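PDB 3RIQ: tailspike protein from Siphovirus 9NA, which serves as the phage's receptor-binding protein, recognising Salmonella lipopolysaccharide, and as an endorhamnosidase probably cleaves the O-antigen chains of that receptor. Local coordinates for residues Lys10-Val15 with Ala30-Leu35; Ala219-Arg224 with Gly247-Gln252; Asn336-Glu341 with Asn358-Cys363; Gly379-Gly384 with Ser401-Asn406; Glu503-Glu508 with Gly518-Thr523. One frame throughout, in Å; residues are numbered along the deposited sequence.

In the fold
Contacts 1 to 4 pair parallel strands of the right-handed beta-helix, whereas contact 5 sits at the C-terminal end, about 104 Å from contact 1 between centres. Contacts 3 and 4 are directly joined, because strands 355-362 and 381-388 are neighbours and the backbones of Asn358 and Ile359 meet those of Arg383 and Gly384. Contacts 1, 2 and 3 are largely buried; contact 4 is partly buried, its arginine face turned to another subunit. A Lys12-Asp32 salt bridge marks contact 1, while aliphatic and aromatic neighbours fill contacts 2 and 3. Contact 5 instead lays an exposed loop across Phe520, burying the ring. All but contact 2 also touch other subunits of the trimer.

Contact 1: residues Lys10-Val15 with Ala30-Leu35; sequences KFKYSV and AVDSLL
Val15 lays its CG2 methyl over the methyl of Ala30, with CG2 and Ala30 CB 3.7 Å apart, and the same branch reaches Leu34 CD1 at 3.8 Å. On the other face of the strand pair Ser14 and Ser33 stand side by side. Backbone bonds run alternately between the segments, the straightest from Leu35 N to Val15 O at 2.8 Å. Lys12 leaves its backbone with CG anti to N (chi1 177°), then bends at chi2 and crosses Asp32 at about a right angle. Its NZ forms a salt bridge with Asp32 OD2 (2.8 Å), arriving on the syn side and 22° out of the carboxylate plane. A water ties the same OD2 to Tyr13 N, and OD1 makes a second salt bridge, to Lys60 of the second subunit; cations on both oxygens would probably keep the acid ionised. Strand 14-16 pairs in parallel with strand 33-36, itself flanked by strand 56-59, at the N-terminal end of the parallel beta-helix, with Ala26 and Ala29 of the intervening helix 23-29 packed on Leu34 and Val15.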
# COMPACT_ATOMS: atom_id res chain seq x y z
N LYS A 10 48.88 3.91 15.77
CA LYS A 10 48.15 5.09 15.31
C LYS A 10 47.51 4.98 13.93
O LYS A 10 46.72 5.85 13.57
CB LYS A 10 49.04 6.34 15.35
CG LYS A 10 50.14 6.36 14.36
CD LYS A 10 51.07 7.56 14.58
CE LYS A 10 50.44 8.93 14.34
NZ LYS A 10 51.53 9.98 14.30
N PHE A 11 47.85 3.94 13.17
CA PHE A 11 47.34 3.82 11.79
C PHE A 11 46.47 2.58 11.58
O PHE A 11 46.65 1.53 12.24
CB PHE A 11 48.48 3.75 10.79
CG PHE A 11 49.36 4.97 10.78
CD1 PHE A 11 48.81 6.26 10.72
CD2 PHE A 11 50.76 4.84 10.79
CE1 PHE A 11 49.67 7.39 10.68
CE2 PHE A 11 51.58 5.95 10.78
CZ PHE A 11 51.03 7.24 10.72
N LYS A 12 45.47 2.73 10.72
CA LYS A 12 44.56 1.64 10.38
C LYS A 12 45.26 0.52 9.60
O LYS A 12 45.96 0.80 8.64
CB LYS A 12 43.47 2.27 9.48
CG LYS A 12 42.44 1.32 8.93
CD LYS A 12 41.42 0.97 9.95
CE LYS A 12 40.17 0.31 9.27
NZ LYS A 12 39.27 -0.21 10.31
N TYR A 13 45.07 -0.73 10.00
CA TYR A 13 45.61 -1.87 9.26
C TYR A 13 44.80 -2.19 8.02
O TYR A 13 43.58 -2.43 8.09
CB TYR A 13 45.66 -3.11 10.15
CG TYR A 13 46.83 -3.12 11.16
CD1 TYR A 13 47.04 -2.06 12.07
CD2 TYR A 13 47.71 -4.17 11.16
CE1 TYR A 13 48.14 -2.09 12.98
CE2 TYR A 13 48.79 -4.21 12.03
CZ TYR A 13 49.00 -3.19 12.94
OH TYR A 13 50.08 -3.33 13.78
N SER A 14 45.50 -2.20 6.88
CA SER A 14 44.91 -2.63 5.62
C SER A 14 46.00 -3.24 4.78
O SER A 14 47.14 -2.73 4.76
CB SER A 14 44.26 -1.43 4.89
OG SER A 14 43.66 -1.88 3.69
N VAL A 15 45.67 -4.34 4.12
CA VAL A 15 46.54 -4.89 3.09
C VAL A 15 45.84 -4.74 1.76
O VAL A 15 44.60 -4.66 1.71
CB VAL A 15 46.87 -6.38 3.31
CG1 VAL A 15 47.67 -6.58 4.63
CG2 VAL A 15 45.61 -7.23 3.26
N ALA A 30 46.10 -10.19 5.89
CA ALA A 30 45.10 -9.24 6.41
C ALA A 30 44.87 -9.36 7.90
O ALA A 30 44.94 -10.45 8.47
CB ALA A 30 43.76 -9.43 5.64
N VAL A 31 44.63 -8.23 8.54
CA VAL A 31 44.30 -8.15 9.97
C VAL A 31 42.94 -7.50 10.22
O VAL A 31 42.11 -8.00 11.00
CB VAL A 31 45.39 -7.34 10.74
CG1 VAL A 31 45.02 -7.19 12.20
CG2 VAL A 31 46.77 -8.07 10.59
N ASP A 32 42.72 -6.38 9.56
CA ASP A 32 41.50 -5.56 9.76
C ASP A 32 40.83 -5.38 8.39
O ASP A 32 39.76 -5.92 8.14
CB ASP A 32 41.94 -4.23 10.36
CG ASP A 32 40.80 -3.23 10.57
OD1 ASP A 32 39.65 -3.49 10.16
OD2 ASP A 32 41.09 -2.13 11.11
N SER A 33 41.48 -4.62 7.50
CA SER A 33 40.93 -4.38 6.17
C SER A 33 41.74 -5.04 5.05
O SER A 33 42.94 -5.26 5.18
CB SER A 33 40.79 -2.89 5.97
OG SER A 33 39.90 -2.38 6.95
N LEU A 34 41.04 -5.36 3.96
CA LEU A 34 41.60 -6.00 2.78
C LEU A 34 41.07 -5.21 1.60
O LEU A 34 39.85 -5.19 1.37
CB LEU A 34 41.21 -7.49 2.72
CG LEU A 34 41.40 -8.20 1.37
CD1 LEU A 34 42.82 -8.07 0.82
CD2 LEU A 34 40.96 -9.65 1.54
N LEU A 35 41.95 -4.51 0.89
CA LEU A 35 41.55 -3.68 -0.25
C LEU A 35 41.75 -4.43 -1.57
O LEU A 35 42.86 -4.89 -1.85
CB LEU A 35 42.36 -2.36 -0.24
CG LEU A 35 42.15 -1.45 -1.46
CD1 LEU A 35 40.75 -0.83 -1.37
CD2 LEU A 35 43.24 -0.37 -1.50
O HOH W 1 43.40 -1.45 12.33

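Contact 2: residues Ala219-Arg224 with Gly247-Gln252; sequences AVLFIR and GVKTYQ
Leu221 and Lys249 share a first torsion near 180° (chi1 176° and 179°), which sends both chains the same way, side by side, on neighbouring rungs of the right-handed parallel beta-helix. The leucine then turns at chi2, and its CD1 comes 3.7 Å from Lys249 CG, while the lysine runs on extended and its end leads away. CD1 also nears the edge of the Tyr251 ring. Further along, Ile223 CG1 packs on Tyr251 CB at 3.8 Å. The opposite face carries Phe222 and Thr250, both touching Phe267 of strand 266-273; the hydroxyl of Thr250 is bonded to Asn283 O. Three backbone bonds are close to straight at the acceptor: Lys249 N to Val220 O, Phe222 N to Lys249 O, and Tyr251 N to Phe222 O, the last 2.9 Å long. Lys249 O additionally lies at the edge of the Phe222 ring, in its plane. The pairing begins less regularly, for Ala219 N is hydrogen-bonded to Gly247 O at 3.2 Å from well above the carbonyl plane, 54° out of it.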
# COMPACT_ATOMS: atom_id res chain seq x y z
N ALA A 219 15.77 -14.10 -9.23
CA ALA A 219 16.68 -13.07 -8.75
C ALA A 219 17.25 -13.43 -7.37
O ALA A 219 18.47 -13.26 -7.12
CB ALA A 219 16.03 -11.70 -8.72
N VAL A 220 16.39 -13.92 -6.48
CA VAL A 220 16.81 -14.44 -5.18
C VAL A 220 16.16 -15.78 -5.01
O VAL A 220 14.97 -15.94 -5.32
CB VAL A 220 16.40 -13.50 -4.00
CG1 VAL A 220 17.01 -14.02 -2.70
CG2 VAL A 220 16.83 -12.04 -4.27
N LEU A 221 16.95 -16.76 -4.51
CA LEU A 221 16.48 -18.14 -4.36
C LEU A 221 16.79 -18.64 -2.95
O LEU A 221 17.93 -18.49 -2.46
CB LEU A 221 17.19 -19.03 -5.40
CG LEU A 221 16.87 -20.53 -5.30
CD1 LEU A 221 15.43 -20.78 -5.69
CD2 LEU A 221 17.79 -21.30 -6.20
N PHE A 222 15.77 -19.18 -2.27
CA PHE A 222 15.90 -19.75 -0.91
C PHE A 222 15.78 -21.28 -0.92
O PHE A 222 14.87 -21.82 -1.55
CB PHE A 222 14.80 -19.21 0.02
CG PHE A 222 14.93 -17.73 0.29
CD1 PHE A 222 15.64 -17.26 1.39
CD2 PHE A 222 14.40 -16.80 -0.61
CE1 PHE A 222 15.80 -15.88 1.62
CE2 PHE A 222 14.56 -15.42 -0.38
CZ PHE A 222 15.26 -14.97 0.72
N ILE A 223 16.74 -21.94 -0.25
CA ILE A 223 16.75 -23.39 -0.12
C ILE A 223 16.89 -23.75 1.37
O ILE A 223 17.91 -23.39 1.99
CB ILE A 223 17.95 -23.98 -0.93
CG1 ILE A 223 17.70 -23.80 -2.42
CG2 ILE A 223 18.24 -25.46 -0.56
CD1 ILE A 223 18.99 -23.94 -3.30
N ARG A 224 15.87 -24.41 1.92
CA ARG A 224 15.88 -24.84 3.34
C ARG A 224 16.18 -23.68 4.30
O ARG A 224 17.07 -23.78 5.18
CB ARG A 224 16.81 -26.06 3.61
CG ARG A 224 16.40 -26.83 4.86
CD ARG A 224 17.28 -28.10 5.08
NE ARG A 224 16.86 -28.75 6.35
CZ ARG A 224 15.84 -29.60 6.47
NH1 ARG A 224 15.15 -30.00 5.39
NH2 ARG A 224 15.54 -30.13 7.66
N GLY A 247 10.52 -14.20 -10.34
CA GLY A 247 11.04 -12.91 -9.86
C GLY A 247 11.87 -13.11 -8.60
O GLY A 247 13.01 -12.61 -8.51
N VAL A 248 11.30 -13.82 -7.63
CA VAL A 248 12.04 -14.43 -6.53
C VAL A 248 11.42 -15.82 -6.35
O VAL A 248 10.29 -16.08 -6.79
CB VAL A 248 11.94 -13.64 -5.19
CG1 VAL A 248 12.54 -12.23 -5.32
CG2 VAL A 248 10.48 -13.61 -4.65
N LYS A 249 12.12 -16.71 -5.66
CA LYS A 249 11.64 -18.11 -5.55
C LYS A 249 12.01 -18.77 -4.24
O LYS A 249 13.17 -18.64 -3.78
CB LYS A 249 12.25 -18.95 -6.69
CG LYS A 249 11.86 -20.43 -6.69
CD LYS A 249 12.32 -21.16 -7.96
CE LYS A 249 12.06 -22.65 -7.81
NZ LYS A 249 12.66 -23.51 -8.92
N THR A 250 11.05 -19.51 -3.67
CA THR A 250 11.34 -20.48 -2.62
C THR A 250 11.40 -21.84 -3.31
O THR A 250 10.47 -22.23 -4.01
CB THR A 250 10.30 -20.46 -1.51
OG1 THR A 250 8.98 -20.63 -2.06
CG2 THR A 250 10.33 -19.13 -0.77
N TYR A 251 12.50 -22.56 -3.13
CA TYR A 251 12.66 -23.87 -3.79
C TYR A 251 11.60 -24.86 -3.29
O TYR A 251 11.14 -24.81 -2.16
CB TYR A 251 14.10 -24.41 -3.54
CG TYR A 251 14.63 -25.37 -4.61
CD1 TYR A 251 15.37 -24.90 -5.68
CD2 TYR A 251 14.41 -26.74 -4.52
CE1 TYR A 251 15.84 -25.78 -6.66
CE2 TYR A 251 14.87 -27.61 -5.48
CZ TYR A 251 15.58 -27.13 -6.54
OH TYR A 251 16.08 -28.00 -7.51
N GLN A 252 11.24 -25.79 -4.18
CA GLN A 252 10.30 -26.87 -3.89
C GLN A 252 10.91 -28.26 -3.78
O GLN A 252 11.91 -28.56 -4.40
CB GLN A 252 9.20 -26.90 -4.95
CG GLN A 252 8.33 -25.61 -4.99
CD GLN A 252 8.59 -24.75 -6.19
OE1 GLN A 252 8.61 -25.24 -7.31
NE2 GLN A 252 8.75 -23.49 -5.99

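Contact 3: residues Asn336-Glu341 with Asn358-Cys363; sequences NVVTYE and NITVVC
Strands 336-340 and 358-362 run parallel within 1°, their axes 4.8 Å apart, and five backbone hydrogen bonds pass between them, from Val337 N to Asn358 O at the start to Glu341 N to Val362 O at the end. The bridged residues then stand side by side on alternating faces. Tyr340, its CG beside the backbone N (chi1 -83°), lies alongside Val362, which meets its ring obliquely, and ring atom CE1 comes 3.5 Å from Val362 CB; Val338 CG2 meets Thr360 CB on the same face, against which the third subunit packs. On the other face Ile359 turns CD1 across to Val337 CB, 3.7 Å away, and Thr339 lies alongside Val361. A water donates to Thr339 OG1 (2.9 Å) and to Val362 O (3.0 Å), and the threonine hydroxyl is also bonded to Gly346 O. Asn336 and Asn358 both take positive phi at the start of the paired part, their amides held by Asn314 and Asp335 respectively. At the far end Glu341 forms salt bridges with Lys366 and Arg318. Such in-register stacking on parallel strands of successive coils is characteristic of the right-handed parallel beta-helix, here with one face turned to the trimer interface.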
# COMPACT_ATOMS: atom_id res chain seq x y z
N ASN A 336 -1.94 -6.73 -0.73
CA ASN A 336 -1.47 -5.74 -1.69
C ASN A 336 -0.56 -6.35 -2.76
O ASN A 336 0.67 -6.21 -2.74
CB ASN A 336 -0.82 -4.51 -1.03
CG ASN A 336 -0.47 -3.43 -2.05
OD1 ASN A 336 -0.85 -3.53 -3.22
ND2 ASN A 336 0.32 -2.44 -1.64
N VAL A 337 -1.20 -7.04 -3.69
CA VAL A 337 -0.51 -7.63 -4.83
C VAL A 337 -1.19 -7.11 -6.08
O VAL A 337 -2.42 -7.23 -6.20
CB VAL A 337 -0.58 -9.18 -4.80
CG1 VAL A 337 0.02 -9.79 -6.07
CG2 VAL A 337 0.12 -9.73 -3.52
N VAL A 338 -0.40 -6.54 -6.99
CA VAL A 338 -0.94 -5.96 -8.24
C VAL A 338 -0.23 -6.64 -9.39
O VAL A 338 1.00 -6.65 -9.42
CB VAL A 338 -0.63 -4.42 -8.31
CG1 VAL A 338 -1.02 -3.82 -9.66
CG2 VAL A 338 -1.30 -3.69 -7.13
N THR A 339 -0.97 -7.27 -10.31
CA THR A 339 -0.31 -7.85 -11.47
C THR A 339 -0.95 -7.35 -12.75
O THR A 339 -2.18 -7.29 -12.83
CB THR A 339 -0.24 -9.40 -11.44
OG1 THR A 339 -1.51 -9.99 -11.79
CG2 THR A 339 0.25 -9.92 -10.06
N TYR A 340 -0.10 -7.01 -13.72
CA TYR A 340 -0.51 -6.56 -15.05
C TYR A 340 0.04 -7.54 -16.09
O TYR A 340 1.22 -7.93 -16.01
CB TYR A 340 0.10 -5.18 -15.38
CG TYR A 340 -0.69 -4.03 -14.82
CD1 TYR A 340 -1.73 -3.48 -15.58
CD2 TYR A 340 -0.45 -3.54 -13.54
CE1 TYR A 340 -2.50 -2.44 -15.08
CE2 TYR A 340 -1.20 -2.47 -13.02
CZ TYR A 340 -2.25 -1.95 -13.81
OH TYR A 340 -3.08 -0.95 -13.35
N GLU A 341 -0.77 -7.86 -17.09
CA GLU A 341 -0.29 -8.58 -18.31
C GLU A 341 0.35 -9.93 -18.00
O GLU A 341 1.19 -10.41 -18.76
CB GLU A 341 0.70 -7.69 -19.12
CG GLU A 341 0.11 -6.44 -19.81
CD GLU A 341 1.28 -5.65 -20.39
OE1 GLU A 341 1.71 -5.99 -21.47
OE2 GLU A 341 1.88 -4.76 -19.72
N ASN A 358 -6.58 -7.20 -0.83
CA ASN A 358 -6.11 -6.09 -1.68
C ASN A 358 -5.34 -6.55 -2.90
O ASN A 358 -4.19 -6.15 -3.14
CB ASN A 358 -5.36 -5.06 -0.82
CG ASN A 358 -6.29 -4.43 0.20
OD1 ASN A 358 -7.34 -3.90 -0.18
ND2 ASN A 358 -5.97 -4.55 1.47
N ILE A 359 -5.97 -7.41 -3.68
CA ILE A 359 -5.40 -7.94 -4.91
C ILE A 359 -5.98 -7.20 -6.10
O ILE A 359 -7.20 -7.03 -6.14
CB ILE A 359 -5.75 -9.44 -5.07
CG1 ILE A 359 -5.38 -10.22 -3.82
CG2 ILE A 359 -5.07 -10.03 -6.31
CD1 ILE A 359 -3.91 -10.22 -3.46
N THR A 360 -5.14 -6.78 -7.05
CA THR A 360 -5.57 -6.11 -8.28
C THR A 360 -4.94 -6.87 -9.43
O THR A 360 -3.71 -6.96 -9.50
CB THR A 360 -5.12 -4.64 -8.28
OG1 THR A 360 -5.72 -3.98 -7.15
CG2 THR A 360 -5.59 -3.92 -9.55
N VAL A 361 -5.76 -7.45 -10.30
CA VAL A 361 -5.26 -8.19 -11.46
C VAL A 361 -5.82 -7.55 -12.71
O VAL A 361 -7.05 -7.47 -12.86
CB VAL A 361 -5.65 -9.70 -11.39
CG1 VAL A 361 -5.39 -10.41 -12.75
CG2 VAL A 361 -4.90 -10.41 -10.24
N VAL A 362 -4.94 -7.16 -13.64
CA VAL A 362 -5.33 -6.51 -14.89
C VAL A 362 -4.71 -7.27 -16.03
O VAL A 362 -3.49 -7.58 -16.04
CB VAL A 362 -4.83 -5.05 -14.93
CG1 VAL A 362 -5.13 -4.41 -16.30
CG2 VAL A 362 -5.44 -4.19 -13.77
N CYS A 363 -5.56 -7.62 -16.99
CA CYS A 363 -5.12 -8.28 -18.22
C CYS A 363 -4.27 -9.54 -18.00
O CYS A 363 -3.20 -9.67 -18.63
CB CYS A 363 -4.36 -7.30 -19.12
SG CYS A 363 -4.09 -7.89 -20.84
O HOH W 2 -2.00 -9.85 -14.69

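Contact 4: residues Gly379-Gly384 with Ser401-Asn406; sequences GSRLRG and SSEVSN
Leu382 is packed tightly against the neighbouring strand: its CD1 sits 3.9 Å from Ser402 CB and 3.7 Å from Glu403 O, and Cys376 of strand 374-376 adjoins both Leu382 and Ser402. The backbone grips here as well, for Leu382 N binds Glu403 O at 2.9 Å and Leu382 O accepts the amide of Ser405. Ser402 CB presses on Ser380 O, while its hydroxyl bonds to Gly378 O. On the opposite face the partly exposed pair Arg381 and Glu403 is looser, whereas Arg383 and Ser405 farther along are buried. Glu403 CG stands between its backbone N and carbonyl carbon (chi1 65°), and OE2 comes alongside the aliphatic part of Arg381, 3.7 Å from CG. Their charged ends stay apart, with Arg381 NE 5.6 Å from Glu403 OE2 and the guanidinium and carboxylate planes 81° apart. Arg381 and Arg383 instead share Asp355 OD1 in salt bridges, and Arg383 also bonds His388 of the second subunit. One face of the Arg383 guanidinium lies over Arg381 CB. At one end Ser401 is exposed to solvent; at the other, Gly384 N is bonded to Ser405 O. Parallel strands that turn at matching corners, here Gly384 and Asn406 with positive phi, are characteristic of successive coils of a right-handed parallel beta-helix, its Arg381/Arg383 face set against the second subunit.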
# COMPACT_ATOMS: atom_id res chain seq x y z
N GLY A 379 -9.39 -23.65 0.56
CA GLY A 379 -10.35 -22.79 1.25
C GLY A 379 -9.66 -21.56 1.79
O GLY A 379 -9.26 -21.53 2.98
N SER A 380 -9.55 -20.54 0.94
CA SER A 380 -8.90 -19.29 1.34
C SER A 380 -9.94 -18.19 1.58
O SER A 380 -11.14 -18.37 1.30
CB SER A 380 -7.81 -18.87 0.33
OG SER A 380 -6.73 -19.79 0.47
N ARG A 381 -9.48 -17.05 2.13
CA ARG A 381 -10.41 -15.96 2.47
C ARG A 381 -9.89 -14.73 1.73
O ARG A 381 -8.76 -14.28 1.98
CB ARG A 381 -10.41 -15.71 3.99
CG ARG A 381 -10.96 -16.90 4.78
CD ARG A 381 -10.55 -16.90 6.26
NE ARG A 381 -9.11 -17.15 6.42
CZ ARG A 381 -8.51 -18.34 6.49
NH1 ARG A 381 -9.21 -19.47 6.40
NH2 ARG A 381 -7.17 -18.41 6.67
N LEU A 382 -10.70 -14.18 0.82
CA LEU A 382 -10.28 -13.07 -0.04
C LEU A 382 -11.10 -11.84 0.28
O LEU A 382 -12.35 -11.94 0.35
CB LEU A 382 -10.50 -13.41 -1.52
CG LEU A 382 -9.64 -14.52 -2.13
CD1 LEU A 382 -10.04 -15.88 -1.61
CD2 LEU A 382 -9.77 -14.50 -3.65
N ARG A 383 -10.42 -10.70 0.47
CA ARG A 383 -11.13 -9.44 0.80
C ARG A 383 -10.49 -8.31 0.01
O ARG A 383 -9.29 -8.07 0.17
CB ARG A 383 -11.12 -9.08 2.30
CG ARG A 383 -11.59 -10.15 3.28
CD ARG A 383 -10.44 -10.82 3.90
NE ARG A 383 -10.74 -11.76 4.99
CZ ARG A 383 -9.79 -12.49 5.58
NH1 ARG A 383 -8.51 -12.37 5.19
NH2 ARG A 383 -10.10 -13.35 6.54
N GLY A 384 -11.28 -7.61 -0.80
CA GLY A 384 -10.76 -6.49 -1.54
C GLY A 384 -10.06 -6.97 -2.79
O GLY A 384 -8.84 -7.08 -2.82
N SER A 401 -13.95 -23.20 -3.27
CA SER A 401 -14.03 -23.50 -1.85
C SER A 401 -13.71 -22.30 -0.96
O SER A 401 -13.64 -22.43 0.26
CB SER A 401 -13.07 -24.63 -1.51
OG SER A 401 -13.48 -25.81 -2.18
N SER A 402 -13.57 -21.12 -1.58
CA SER A 402 -13.16 -19.93 -0.84
C SER A 402 -14.32 -19.00 -0.57
O SER A 402 -15.38 -19.15 -1.18
CB SER A 402 -12.07 -19.19 -1.61
OG SER A 402 -10.92 -20.00 -1.75
N GLU A 403 -14.12 -18.05 0.33
CA GLU A 403 -15.07 -16.96 0.49
C GLU A 403 -14.45 -15.65 0.03
O GLU A 403 -13.23 -15.45 0.12
CB GLU A 403 -15.57 -16.87 1.92
CG GLU A 403 -14.52 -16.52 2.93
CD GLU A 403 -15.12 -16.47 4.32
OE1 GLU A 403 -16.13 -15.76 4.52
OE2 GLU A 403 -14.61 -17.16 5.22
N VAL A 404 -15.30 -14.76 -0.47
CA VAL A 404 -14.87 -13.50 -1.07
C VAL A 404 -15.68 -12.33 -0.48
O VAL A 404 -16.85 -12.50 -0.15
CB VAL A 404 -15.09 -13.57 -2.60
CG1 VAL A 404 -14.49 -12.38 -3.28
CG2 VAL A 404 -14.48 -14.83 -3.20
N SER A 405 -15.05 -11.17 -0.38
CA SER A 405 -15.75 -9.93 0.00
C SER A 405 -15.11 -8.76 -0.73
O SER A 405 -13.91 -8.77 -1.02
CB SER A 405 -15.70 -9.72 1.51
OG SER A 405 -14.37 -9.51 1.91
N ASN A 406 -15.93 -7.76 -1.07
CA ASN A 406 -15.47 -6.52 -1.73
C ASN A 406 -14.75 -6.82 -3.03
O ASN A 406 -13.55 -6.58 -3.17
CB ASN A 406 -14.62 -5.66 -0.79
CG ASN A 406 -14.28 -4.30 -1.40
OD1 ASN A 406 -14.99 -3.83 -2.26
ND2 ASN A 406 -13.15 -3.72 -1.01

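Contact 5: residues Glu503-Glu508 with Gly518-Thr523; sequences ESQLPE and GFFFGT
The chain of residues 504-506 passes across the Phe520 ring. The first torsion of Phe520 (chi1 68°) places CG between the backbone N and the carbonyl carbon, turning the ring toward the loop. Leu506 N stands 3.8 Å above one face, offset toward the rim, and Ser504 O nears Phe520 CB at 3.5 Å. Leu506, which crosses the phenylalanine at a slant, sets CB against Phe520 CD1 (3.9 Å) and extends CD1 to Gly518 O, 3.8 Å away, where the glycine has no side chain to interfere. Phe521 contributes mainly backbone: its O receives a CA-H...O contact from Ser504 CA at 3.1 Å, while its CB rests near Glu503 O. Apolar and carbon-to-oxygen contacts therefore carry this junction. Phe494 of the second subunit packs on Leu506, and Phe519 meets Ile499 of the second subunit and Ile517 of the third. The loop lying across Phe520 thus packs against one strand, 516-521, of the small three-stranded antiparallel sheet near the C-terminal end of the trimeric tailspike.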
# COMPACT_ATOMS: atom_id res chain seq x y z
N GLU A 503 -52.65 -16.83 -16.20
CA GLU A 503 -53.23 -17.27 -17.48
C GLU A 503 -54.41 -18.23 -17.35
O GLU A 503 -55.13 -18.47 -18.32
CB GLU A 503 -52.12 -17.94 -18.32
CG GLU A 503 -50.99 -16.95 -18.66
CD GLU A 503 -49.79 -17.59 -19.30
OE1 GLU A 503 -49.92 -18.72 -19.81
OE2 GLU A 503 -48.70 -16.96 -19.29
N SER A 504 -54.58 -18.80 -16.15
CA SER A 504 -55.62 -19.80 -15.91
C SER A 504 -55.96 -19.72 -14.43
O SER A 504 -55.36 -18.91 -13.69
CB SER A 504 -55.12 -21.20 -16.33
OG SER A 504 -53.97 -21.59 -15.58
N GLN A 505 -56.89 -20.57 -14.00
CA GLN A 505 -57.35 -20.59 -12.60
C GLN A 505 -56.21 -20.50 -11.56
O GLN A 505 -55.33 -21.37 -11.52
CB GLN A 505 -58.14 -21.88 -12.38
CG GLN A 505 -58.71 -22.02 -11.00
CD GLN A 505 -59.71 -20.93 -10.69
OE1 GLN A 505 -59.58 -20.23 -9.68
NE2 GLN A 505 -60.70 -20.76 -11.57
N LEU A 506 -56.28 -19.47 -10.72
CA LEU A 506 -55.37 -19.32 -9.61
C LEU A 506 -55.83 -20.18 -8.44
O LEU A 506 -56.99 -20.08 -8.04
CB LEU A 506 -55.39 -17.86 -9.17
CG LEU A 506 -54.30 -16.90 -9.58
CD1 LEU A 506 -54.49 -15.62 -8.76
CD2 LEU A 506 -52.88 -17.51 -9.36
N PRO A 507 -54.95 -21.03 -7.89
CA PRO A 507 -55.34 -21.78 -6.69
C PRO A 507 -55.20 -20.91 -5.43
O PRO A 507 -54.45 -19.90 -5.43
CB PRO A 507 -54.37 -22.96 -6.68
CG PRO A 507 -53.11 -22.40 -7.33
CD PRO A 507 -53.58 -21.37 -8.35
N GLU A 508 -55.91 -21.29 -4.38
CA GLU A 508 -55.86 -20.58 -3.10
C GLU A 508 -54.42 -20.48 -2.55
O GLU A 508 -54.06 -19.47 -1.93
CB GLU A 508 -56.80 -21.24 -2.09
CG GLU A 508 -58.27 -21.13 -2.54
CD GLU A 508 -59.29 -21.76 -1.58
OE1 GLU A 508 -58.91 -22.43 -0.59
OE2 GLU A 508 -60.50 -21.57 -1.85
N GLY A 518 -55.36 -11.61 -6.41
CA GLY A 518 -54.61 -11.89 -7.65
C GLY A 518 -55.61 -11.99 -8.77
O GLY A 518 -56.70 -12.56 -8.58
N PHE A 519 -55.28 -11.42 -9.92
CA PHE A 519 -56.12 -11.53 -11.10
C PHE A 519 -55.78 -12.79 -11.90
O PHE A 519 -54.64 -13.26 -11.92
CB PHE A 519 -55.97 -10.32 -12.02
CG PHE A 519 -56.55 -9.03 -11.45
CD1 PHE A 519 -55.86 -8.25 -10.52
CD2 PHE A 519 -57.81 -8.59 -11.89
CE1 PHE A 519 -56.44 -7.03 -10.05
CE2 PHE A 519 -58.36 -7.40 -11.43
CZ PHE A 519 -57.68 -6.63 -10.50
N PHE A 520 -56.78 -13.34 -12.58
CA PHE A 520 -56.54 -14.47 -13.46
C PHE A 520 -57.60 -14.55 -14.54
O PHE A 520 -58.70 -13.98 -14.40
CB PHE A 520 -56.48 -15.79 -12.68
CG PHE A 520 -57.80 -16.21 -12.08
CD1 PHE A 520 -58.22 -15.73 -10.83
CD2 PHE A 520 -58.63 -17.11 -12.78
CE1 PHE A 520 -59.45 -16.15 -10.30
CE2 PHE A 520 -59.84 -17.52 -12.26
CZ PHE A 520 -60.26 -17.07 -11.02
N PHE A 521 -57.26 -15.25 -15.61
CA PHE A 521 -58.23 -15.57 -16.67
C PHE A 521 -58.83 -16.96 -16.52
O PHE A 521 -58.11 -17.94 -16.34
CB PHE A 521 -57.57 -15.44 -18.04
CG PHE A 521 -57.27 -14.01 -18.43
CD1 PHE A 521 -55.98 -13.48 -18.28
CD2 PHE A 521 -58.28 -13.18 -18.93
CE1 PHE A 521 -55.69 -12.14 -18.65
CE2 PHE A 521 -58.01 -11.84 -19.28
CZ PHE A 521 -56.71 -11.33 -19.14
N GLY A 522 -60.16 -17.02 -16.62
CA GLY A 522 -60.94 -18.26 -16.54
C GLY A 522 -60.88 -19.04 -17.84
O GLY A 522 -60.19 -18.64 -18.78
N THR A 523 -61.61 -20.15 -17.91
CA THR A 523 -61.50 -21.09 -19.06
C THR A 523 -62.01 -20.54 -20.38
O THR A 523 -61.63 -21.04 -21.45
CB THR A 523 -62.23 -22.42 -18.81
OG1 THR A 523 -63.59 -22.15 -18.45
CG2 THR A 523 -61.54 -23.22 -17.71
O HOH W 3 -57.57 -19.21 -19.23